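Local coordinates for nitrate regulatory protein (Klebsiella oxytoca, PDB 4AKK) that senses nitrate and nitrite and, in response, binds the leader RNA of the nasF operon to cause transcription antitermination, at residues P232-F237 against A247-Q252; E260-V265 against L280-A285. All blocks are in the same frame, centred on the assembly; numbering follows the deposited sequence.

Interaction 1 of 2, residues P232-F237 against A247-Q252; sequences PCFDSF and ALFAEQ
Phe249 meets Phe234 and Phe237 in a three-ring aromatic cluster that joins two consecutive helices, 217-240 and 243-252, of the all-helical NIT domain, the nitrate receptor of the protein. The backbones stay well apart, with 10.0 Å between the CA atoms of Phe234 and Phe249 at their nearest, so the aromatic side chains span the gap.

The tight half is a T-shaped pair. Phe237 turns its edge to one face of Phe249, with ring centroids 5.2 Å apart and planes at 75°. Its CE2 does the touching, sitting 3.8 Å from CD2 of Phe249 and 3.9 Å from CB of the same residue, so the contact falls near the root of the ring and not over its middle. Both side chains hold CG anti to the backbone N (chi1 157° in Phe237), and from facing helices they reach past each other in opposite directions. Phe237 is buried here: it also makes an edge-to-face pair with Phe192 of helix 180-212 and packs on Leu300 of helix 277-312, which touches Phe249 too, through Leu293.

Phe234 forms the looser half. Its ring lies nearly parallel to that of Phe249 but has slid away, leaving little overlap, and the centroids are 5.6 Å apart. Both of these residues are partly exposed, in contrast to buried Phe237. What remains of this pairing is a touch at the far end of Phe249, whose CZ lies 3.9 Å from CD1 of Phe234.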
ATOM      1  N   PRO A 232      11.273   5.980   6.786  1.00 33.44           N
ATOM      2  CA  PRO A 232      10.104   6.118   5.905  1.00 33.79           C
ATOM      3  C   PRO A 232       9.044   7.079   6.465  1.00 32.97           C
ATOM      4  O   PRO A 232       8.342   7.712   5.686  1.00 34.00           O
ATOM      5  CB  PRO A 232       9.561   4.677   5.813  1.00 32.85           C
ATOM      6  CG  PRO A 232      10.186   3.956   6.994  1.00 36.94           C
ATOM      7  CD  PRO A 232      11.558   4.568   7.074  1.00 35.06           C
ATOM      8  N   CYS A 233       8.937   7.201   7.789  1.00 27.58           N
ATOM      9  CA  CYS A 233       7.987   8.148   8.371  1.00 32.27           C
ATOM     10  C   CYS A 233       8.341   9.597   8.017  1.00 34.73           C
ATOM     11  O   CYS A 233       7.475  10.361   7.573  1.00 27.97           O
ATOM     12  CB  CYS A 233       7.912   7.994   9.894  1.00 29.55           C
ATOM     13  SG  CYS A 233       7.248   6.406  10.444  1.00 31.57           S
ATOM     14  N   PHE A 234       9.598   9.983   8.241  1.00 32.13           N
ATOM     15  CA  PHE A 234      10.017  11.366   7.983  1.00 32.07           C
ATOM     16  C   PHE A 234      10.235  11.649   6.487  1.00 37.45           C
ATOM     17  O   PHE A 234      10.068  12.780   6.041  1.00 37.28           O
ATOM     18  CB  PHE A 234      11.240  11.774   8.827  1.00 30.95           C
ATOM     19  CG  PHE A 234      10.965  11.821  10.326  1.00 34.89           C
ATOM     20  CD1 PHE A 234      10.014  12.689  10.854  1.00 32.34           C
ATOM     21  CD2 PHE A 234      11.653  10.992  11.199  1.00 29.16           C
ATOM     22  CE1 PHE A 234       9.753  12.723  12.226  1.00 34.71           C
ATOM     23  CE2 PHE A 234      11.400  11.023  12.588  1.00 32.81           C
ATOM     24  CZ  PHE A 234      10.446  11.891  13.095  1.00 32.33           C
ATOM     25  N   ASP A 235      10.596  10.625   5.718  1.00 35.98           N
ATOM     26  CA  ASP A 235      10.650  10.766   4.266  1.00 41.02           C
ATOM     27  C   ASP A 235       9.261  11.036   3.718  1.00 34.30           C
ATOM     28  O   ASP A 235       9.086  11.890   2.863  1.00 36.28           O
ATOM     29  CB  ASP A 235      11.243   9.531   3.587  1.00 33.46           C
ATOM     30  CG  ASP A 235      12.733   9.368   3.860  1.00 42.70           C
ATOM     31  OD1 ASP A 235      13.334  10.249   4.517  1.00 49.14           O
ATOM     32  OD2 ASP A 235      13.304   8.345   3.419  1.00 45.04           O
ATOM     33  N   SER A 236       8.271  10.302   4.203  1.00 35.05           N
ATOM     34  CA  SER A 236       6.900  10.578   3.816  1.00 34.90           C
ATOM     35  C   SER A 236       6.471  12.001   4.223  1.00 36.88           C
ATOM     36  O   SER A 236       5.880  12.726   3.417  1.00 37.20           O
ATOM     37  CB  SER A 236       5.950   9.521   4.373  1.00 40.20           C
ATOM     38  OG  SER A 236       4.606   9.920   4.186  1.00 40.52           O
ATOM     39  N   PHE A 237       6.787  12.411   5.448  1.00 34.39           N
ATOM     40  CA  PHE A 237       6.462  13.775   5.889  1.00 28.69           C
ATOM     41  C   PHE A 237       7.064  14.832   4.954  1.00 39.77           C
ATOM     42  O   PHE A 237       6.393  15.790   4.582  1.00 38.05           O
ATOM     43  CB  PHE A 237       6.914  14.043   7.335  1.00 32.71           C
ATOM     44  CG  PHE A 237       7.110  15.508   7.642  1.00 34.88           C
ATOM     45  CD1 PHE A 237       6.018  16.339   7.865  1.00 31.91           C
ATOM     46  CD2 PHE A 237       8.384  16.062   7.671  1.00 35.75           C
ATOM     47  CE1 PHE A 237       6.191  17.689   8.123  1.00 30.01           C
ATOM     48  CE2 PHE A 237       8.566  17.420   7.930  1.00 34.54           C
ATOM     49  CZ  PHE A 237       7.473  18.231   8.156  1.00 26.36           C
ATOM     50  N   ALA A 247      11.061  23.330   5.882  1.00 49.01           N
ATOM     51  CA  ALA A 247      12.083  24.299   6.258  1.00 51.35           C
ATOM     52  C   ALA A 247      12.240  24.345   7.776  1.00 51.59           C
ATOM     53  O   ALA A 247      13.342  24.185   8.307  1.00 50.13           O
ATOM     54  CB  ALA A 247      11.729  25.679   5.718  1.00 48.84           C
ATOM     55  N   LEU A 248      11.127  24.564   8.470  1.00 46.82           N
ATOM     56  CA  LEU A 248      11.143  24.623   9.928  1.00 48.74           C
ATOM     57  C   LEU A 248      11.750  23.363  10.534  1.00 44.10           C
ATOM     58  O   LEU A 248      12.491  23.429  11.515  1.00 44.52           O
ATOM     59  CB  LEU A 248       9.729  24.823  10.475  1.00 45.65           C
ATOM     60  CG  LEU A 248       9.682  24.867  11.998  1.00 48.48           C
ATOM     61  CD1 LEU A 248      10.366  26.134  12.488  1.00 53.78           C
ATOM     62  CD2 LEU A 248       8.253  24.789  12.505  1.00 48.38           C
ATOM     63  N   PHE A 249      11.418  22.218   9.942  1.00 45.92           N
ATOM     64  CA  PHE A 249      11.904  20.914  10.380  1.00 44.04           C
ATOM     65  C   PHE A 249      13.415  20.812  10.197  1.00 46.20           C
ATOM     66  O   PHE A 249      14.126  20.324  11.069  1.00 46.96           O
ATOM     67  CB  PHE A 249      11.196  19.814   9.568  1.00 42.70           C
ATOM     68  CG  PHE A 249      11.618  18.407   9.915  1.00 40.32           C
ATOM     69  CD1 PHE A 249      11.409  17.895  11.189  1.00 40.59           C
ATOM     70  CD2 PHE A 249      12.176  17.579   8.949  1.00 45.30           C
ATOM     71  CE1 PHE A 249      11.775  16.591  11.503  1.00 38.23           C
ATOM     72  CE2 PHE A 249      12.545  16.278   9.249  1.00 45.73           C
ATOM     73  CZ  PHE A 249      12.345  15.778  10.535  1.00 41.72           C
ATOM     74  N   ALA A 250      13.904  21.272   9.053  1.00 48.20           N
ATOM     75  CA  ALA A 250      15.320  21.146   8.739  1.00 49.99           C
ATOM     76  C   ALA A 250      16.150  22.013   9.671  1.00 51.04           C
ATOM     77  O   ALA A 250      17.278  21.664  10.022  1.00 50.41           O
ATOM     78  CB  ALA A 250      15.576  21.525   7.287  1.00 49.92           C
ATOM     79  N   GLU A 251      15.576  23.143  10.073  1.00 47.71           N
ATOM     80  CA  GLU A 251      16.259  24.084  10.953  1.00 57.38           C
ATOM     81  C   GLU A 251      16.128  23.708  12.436  1.00 54.83           C
ATOM     82  O   GLU A 251      17.111  23.739  13.177  1.00 57.49           O
ATOM     83  CB  GLU A 251      15.737  25.506  10.710  1.00 57.94           C
ATOM     84  CG  GLU A 251      15.843  25.969   9.249  1.00 64.81           C
ATOM     85  CD  GLU A 251      15.204  27.336   8.999  1.00 75.92           C
ATOM     86  OE1 GLU A 251      14.089  27.585   9.513  1.00 72.29           O
ATOM     87  OE2 GLU A 251      15.815  28.159   8.280  1.00 75.74           O
ATOM     88  N   GLN A 252      14.917  23.346  12.858  1.00 49.84           N
ATOM     89  CA  GLN A 252      14.630  23.070  14.271  1.00 51.47           C
ATOM     90  C   GLN A 252      15.026  21.669  14.752  1.00 49.71           C
ATOM     91  O   GLN A 252      15.268  21.465  15.937  1.00 49.94           O
ATOM     92  CB  GLN A 252      13.143  23.289  14.569  1.00 51.94           C
ATOM     93  CG  GLN A 252      12.681  24.730  14.472  1.00 52.95           C
ATOM     94  CD  GLN A 252      13.015  25.532  15.716  1.00 69.26           C
ATOM     95  OE1 GLN A 252      12.434  25.318  16.783  1.00 74.30           O
ATOM     96  NE2 GLN A 252      13.951  26.468  15.583  1.00 63.63           N
TER

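Interaction 2 of 2, residues E260-V265 against L280-A285; sequences EQLRRV and LRWFCA
The indole NE1 of Trp282 is hydrogen-bonded to the backbone O of Arg203, while Arg263, which touches the same indole across the contact, forms a salt bridge from NE to OE2 of Glu202. Both polar ends are thus tied to helix 180-212, and the contact is helix-to-helix packing in the NIT domain: the short helix 257-267 lies against the long helix 277-312, with the Trp282 side chain reaching across between them.

With CG anti to the backbone N (chi1 168°) and the ring turned by chi2 -97°, the benzo edge of Trp282 faces helix 257-267. Leu262 and Arg263 both come at the rim of that ring, near its plane, and neither stacks on a face. Leu262 is the closer: its CB sits 3.5 Å from CE3 of Trp282 and 3.8 Å from CZ3 of the same ring. Leaning back toward the partner helix, Leu262 CD1 lies in the indole plane, 3.9 Å from the CA of Trp282.

Arg263 meets the indole with the aliphatic start of its side chain. From there its extended chain crosses the Trp282 side chain at about a right angle and carries the guanidinium, whose plane is 52° from that of the indole, on to Glu202. Phe210 of helix 180-212 meets the Trp282 ring and also touches Leu262. At the outer corner of the indole, CH2 of Trp282 rests 4.1 Å from CG of Arg263.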
ATOM      1  N   GLU A 260      23.768  10.267  17.923  1.00 38.87           N
ATOM      2  CA  GLU A 260      24.397   9.420  16.928  1.00 41.78           C
ATOM      3  C   GLU A 260      25.534   8.581  17.503  1.00 37.08           C
ATOM      4  O   GLU A 260      25.668   7.402  17.176  1.00 42.37           O
ATOM      5  CB  GLU A 260      24.858  10.244  15.725  1.00 46.09           C
ATOM      6  CG  GLU A 260      23.766  10.428  14.678  1.00 47.82           C
ATOM      7  CD  GLU A 260      24.103  11.495  13.647  1.00 56.39           C
ATOM      8  OE1 GLU A 260      25.234  12.031  13.683  1.00 52.37           O
ATOM      9  OE2 GLU A 260      23.232  11.801  12.801  1.00 55.97           O
ATOM     10  N   GLN A 261      26.344   9.181  18.367  1.00 39.89           N
ATOM     11  CA  GLN A 261      27.440   8.448  19.005  1.00 45.74           C
ATOM     12  C   GLN A 261      26.927   7.368  19.942  1.00 37.35           C
ATOM     13  O   GLN A 261      27.465   6.258  19.994  1.00 31.90           O
ATOM     14  CB  GLN A 261      28.330   9.396  19.801  1.00 40.36           C
ATOM     15  CG  GLN A 261      29.017  10.453  18.962  1.00 44.60           C
ATOM     16  CD  GLN A 261      29.730  11.487  19.830  1.00 52.13           C
ATOM     17  OE1 GLN A 261      29.243  11.855  20.901  1.00 53.63           O
ATOM     18  NE2 GLN A 261      30.883  11.958  19.370  1.00 39.91           N
ATOM     19  N   LEU A 262      25.900   7.711  20.713  1.00 33.61           N
ATOM     20  CA  LEU A 262      25.318   6.745  21.640  1.00 36.21           C
ATOM     21  C   LEU A 262      24.631   5.590  20.890  1.00 33.54           C
ATOM     22  O   LEU A 262      24.628   4.461  21.358  1.00 34.57           O
ATOM     23  CB  LEU A 262      24.362   7.441  22.616  1.00 33.30           C
ATOM     24  CG  LEU A 262      25.069   8.361  23.632  1.00 39.15           C
ATOM     25  CD1 LEU A 262      24.085   9.188  24.462  1.00 32.16           C
ATOM     26  CD2 LEU A 262      25.953   7.533  24.534  1.00 36.35           C
ATOM     27  N   ARG A 263      24.068   5.869  19.717  1.00 38.01           N
ATOM     28  CA  ARG A 263      23.466   4.804  18.918  1.00 34.79           C
ATOM     29  C   ARG A 263      24.549   3.806  18.520  1.00 34.57           C
ATOM     30  O   ARG A 263      24.369   2.591  18.626  1.00 35.33           O
ATOM     31  CB  ARG A 263      22.790   5.369  17.670  1.00 30.73           C
ATOM     32  CG  ARG A 263      21.447   6.063  17.898  1.00 30.51           C
ATOM     33  CD  ARG A 263      21.000   6.683  16.576  1.00 31.40           C
ATOM     34  NE  ARG A 263      19.636   7.196  16.599  1.00 33.92           N
ATOM     35  CZ  ARG A 263      19.059   7.808  15.567  1.00 36.50           C
ATOM     36  NH1 ARG A 263      19.729   7.983  14.435  1.00 39.55           N
ATOM     37  NH2 ARG A 263      17.810   8.250  15.665  1.00 37.89           N
ATOM     38  N   ARG A 264      25.684   4.332  18.081  1.00 35.26           N
ATOM     39  CA  ARG A 264      26.788   3.489  17.654  1.00 40.33           C
ATOM     40  C   ARG A 264      27.320   2.639  18.799  1.00 42.95           C
ATOM     41  O   ARG A 264      27.652   1.462  18.614  1.00 44.02           O
ATOM     42  CB  ARG A 264      27.908   4.323  17.034  1.00 39.50           C
ATOM     43  CG  ARG A 264      29.094   3.476  16.637  1.00 52.63           C
ATOM     44  CD  ARG A 264      30.131   4.257  15.849  1.00 63.61           C
ATOM     45  NE  ARG A 264      31.419   3.569  15.887  1.00 80.68           N
ATOM     46  CZ  ARG A 264      31.660   2.395  15.308  1.00 85.44           C
ATOM     47  NH1 ARG A 264      30.701   1.769  14.636  1.00 79.55           N
ATOM     48  NH2 ARG A 264      32.865   1.844  15.405  1.00 86.04           N
ATOM     49  N   VAL A 265      27.389   3.227  19.990  1.00 40.25           N
ATOM     50  CA  VAL A 265      27.806   2.468  21.169  1.00 34.24           C
ATOM     51  C   VAL A 265      26.844   1.308  21.451  1.00 41.32           C
ATOM     52  O   VAL A 265      27.260   0.160  21.619  1.00 36.42           O
ATOM     53  CB  VAL A 265      27.920   3.372  22.432  1.00 38.12           C
ATOM     54  CG1 VAL A 265      28.069   2.526  23.686  1.00 36.46           C
ATOM     55  CG2 VAL A 265      29.083   4.354  22.294  1.00 39.84           C
ATOM     56  N   LEU A 280      20.821   8.330  31.536  1.00 38.36           N
ATOM     57  CA  LEU A 280      20.297   9.682  31.733  1.00 33.80           C
ATOM     58  C   LEU A 280      20.749  10.624  30.630  1.00 31.31           C
ATOM     59  O   LEU A 280      19.969  11.442  30.138  1.00 30.13           O
ATOM     60  CB  LEU A 280      20.722  10.229  33.099  1.00 34.38           C
ATOM     61  CG  LEU A 280      20.045   9.584  34.305  1.00 38.27           C
ATOM     62  CD1 LEU A 280      20.582  10.200  35.600  1.00 36.48           C
ATOM     63  CD2 LEU A 280      18.531   9.753  34.200  1.00 32.88           C
ATOM     64  N   ARG A 281      22.014  10.506  30.240  1.00 34.02           N
ATOM     65  CA  ARG A 281      22.564  11.331  29.173  1.00 33.42           C
ATOM     66  C   ARG A 281      21.758  11.056  27.894  1.00 38.77           C
ATOM     67  O   ARG A 281      21.351  11.973  27.174  1.00 35.43           O
ATOM     68  CB  ARG A 281      24.045  10.982  28.983  1.00 39.54           C
ATOM     69  CG  ARG A 281      24.884  12.038  28.285  1.00 51.67           C
ATOM     70  CD  ARG A 281      25.248  13.182  29.224  1.00 64.19           C
ATOM     71  NE  ARG A 281      25.995  12.729  30.399  1.00 66.97           N
ATOM     72  CZ  ARG A 281      26.534  13.544  31.305  1.00 67.57           C
ATOM     73  NH1 ARG A 281      26.414  14.859  31.170  1.00 67.92           N
ATOM     74  NH2 ARG A 281      27.197  13.044  32.344  1.00 57.15           N
ATOM     75  N   TRP A 282      21.514   9.774  27.638  1.00 35.69           N
ATOM     76  CA  TRP A 282      20.719   9.344  26.492  1.00 35.75           C
ATOM     77  C   TRP A 282      19.311   9.915  26.593  1.00 30.68           C
ATOM     78  O   TRP A 282      18.823  10.568  25.672  1.00 33.29           O
ATOM     79  CB  TRP A 282      20.667   7.813  26.468  1.00 30.67           C
ATOM     80  CG  TRP A 282      19.652   7.226  25.521  1.00 34.39           C
ATOM     81  CD1 TRP A 282      18.391   6.796  25.824  1.00 30.32           C
ATOM     82  CD2 TRP A 282      19.832   6.981  24.125  1.00 30.46           C
ATOM     83  NE1 TRP A 282      17.774   6.302  24.703  1.00 33.02           N
ATOM     84  CE2 TRP A 282      18.639   6.402  23.645  1.00 33.36           C
ATOM     85  CE3 TRP A 282      20.893   7.187  23.233  1.00 31.87           C
ATOM     86  CZ2 TRP A 282      18.474   6.032  22.315  1.00 33.34           C
ATOM     87  CZ3 TRP A 282      20.725   6.821  21.908  1.00 39.56           C
ATOM     88  CH2 TRP A 282      19.524   6.250  21.462  1.00 38.68           C
ATOM     89  N   PHE A 283      18.669   9.674  27.726  1.00 32.20           N
ATOM     90  CA  PHE A 283      17.285  10.090  27.920  1.00 37.02           C
ATOM     91  C   PHE A 283      17.113  11.595  27.694  1.00 34.70           C
ATOM     92  O   PHE A 283      16.204  12.037  26.987  1.00 34.89           O
ATOM     93  CB  PHE A 283      16.798   9.700  29.327  1.00 30.58           C
ATOM     94  CG  PHE A 283      15.351  10.034  29.571  1.00 34.47           C
ATOM     95  CD1 PHE A 283      14.347   9.144  29.205  1.00 31.23           C
ATOM     96  CD2 PHE A 283      14.990  11.242  30.147  1.00 33.39           C
ATOM     97  CE1 PHE A 283      13.013   9.448  29.428  1.00 29.92           C
ATOM     98  CE2 PHE A 283      13.656  11.555  30.369  1.00 32.89           C
ATOM     99  CZ  PHE A 283      12.668  10.659  30.004  1.00 35.71           C
ATOM    100  N   CYS A 284      18.011  12.378  28.284  1.00 36.30           N
ATOM    101  CA  CYS A 284      17.901  13.830  28.229  1.00 35.45           C
ATOM    102  C   CYS A 284      18.112  14.350  26.825  1.00 34.95           C
ATOM    103  O   CYS A 284      17.337  15.184  26.350  1.00 32.85           O
ATOM    104  CB  CYS A 284      18.873  14.495  29.213  1.00 34.69           C
ATOM    105  SG  CYS A 284      18.385  14.225  30.949  1.00 49.45           S
ATOM    106  N   ALA A 285      19.153  13.856  26.160  1.00 31.20           N
ATOM    107  CA  ALA A 285      19.362  14.217  24.765  1.00 31.96           C
ATOM    108  C   ALA A 285      18.126  13.886  23.926  1.00 33.14           C
ATOM    109  O   ALA A 285      17.703  14.691  23.096  1.00 32.41           O
ATOM    110  CB  ALA A 285      20.600  13.522  24.208  1.00 37.07           C
TER

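Interactions 1 and 2 follow each other along the chain: 232-237 pairs with 247-252 before 260-265 pairs with 280-285. Their centres are 21 Å apart and their nearest atoms about 8 Å, so they do not touch. Helices 243-252 and 257-267 are chain neighbours, and both lie along the long helix 277-312, which supplies half of interaction 2 and, further on, Leu293 and Leu300 beside interaction 1. Helix 180-212 also borders both sites, through Phe192 at one and Phe210 at the other. Together they attach two short, successive helices to the long helices of the NIT nitrate-sensing domain at separate points along its length.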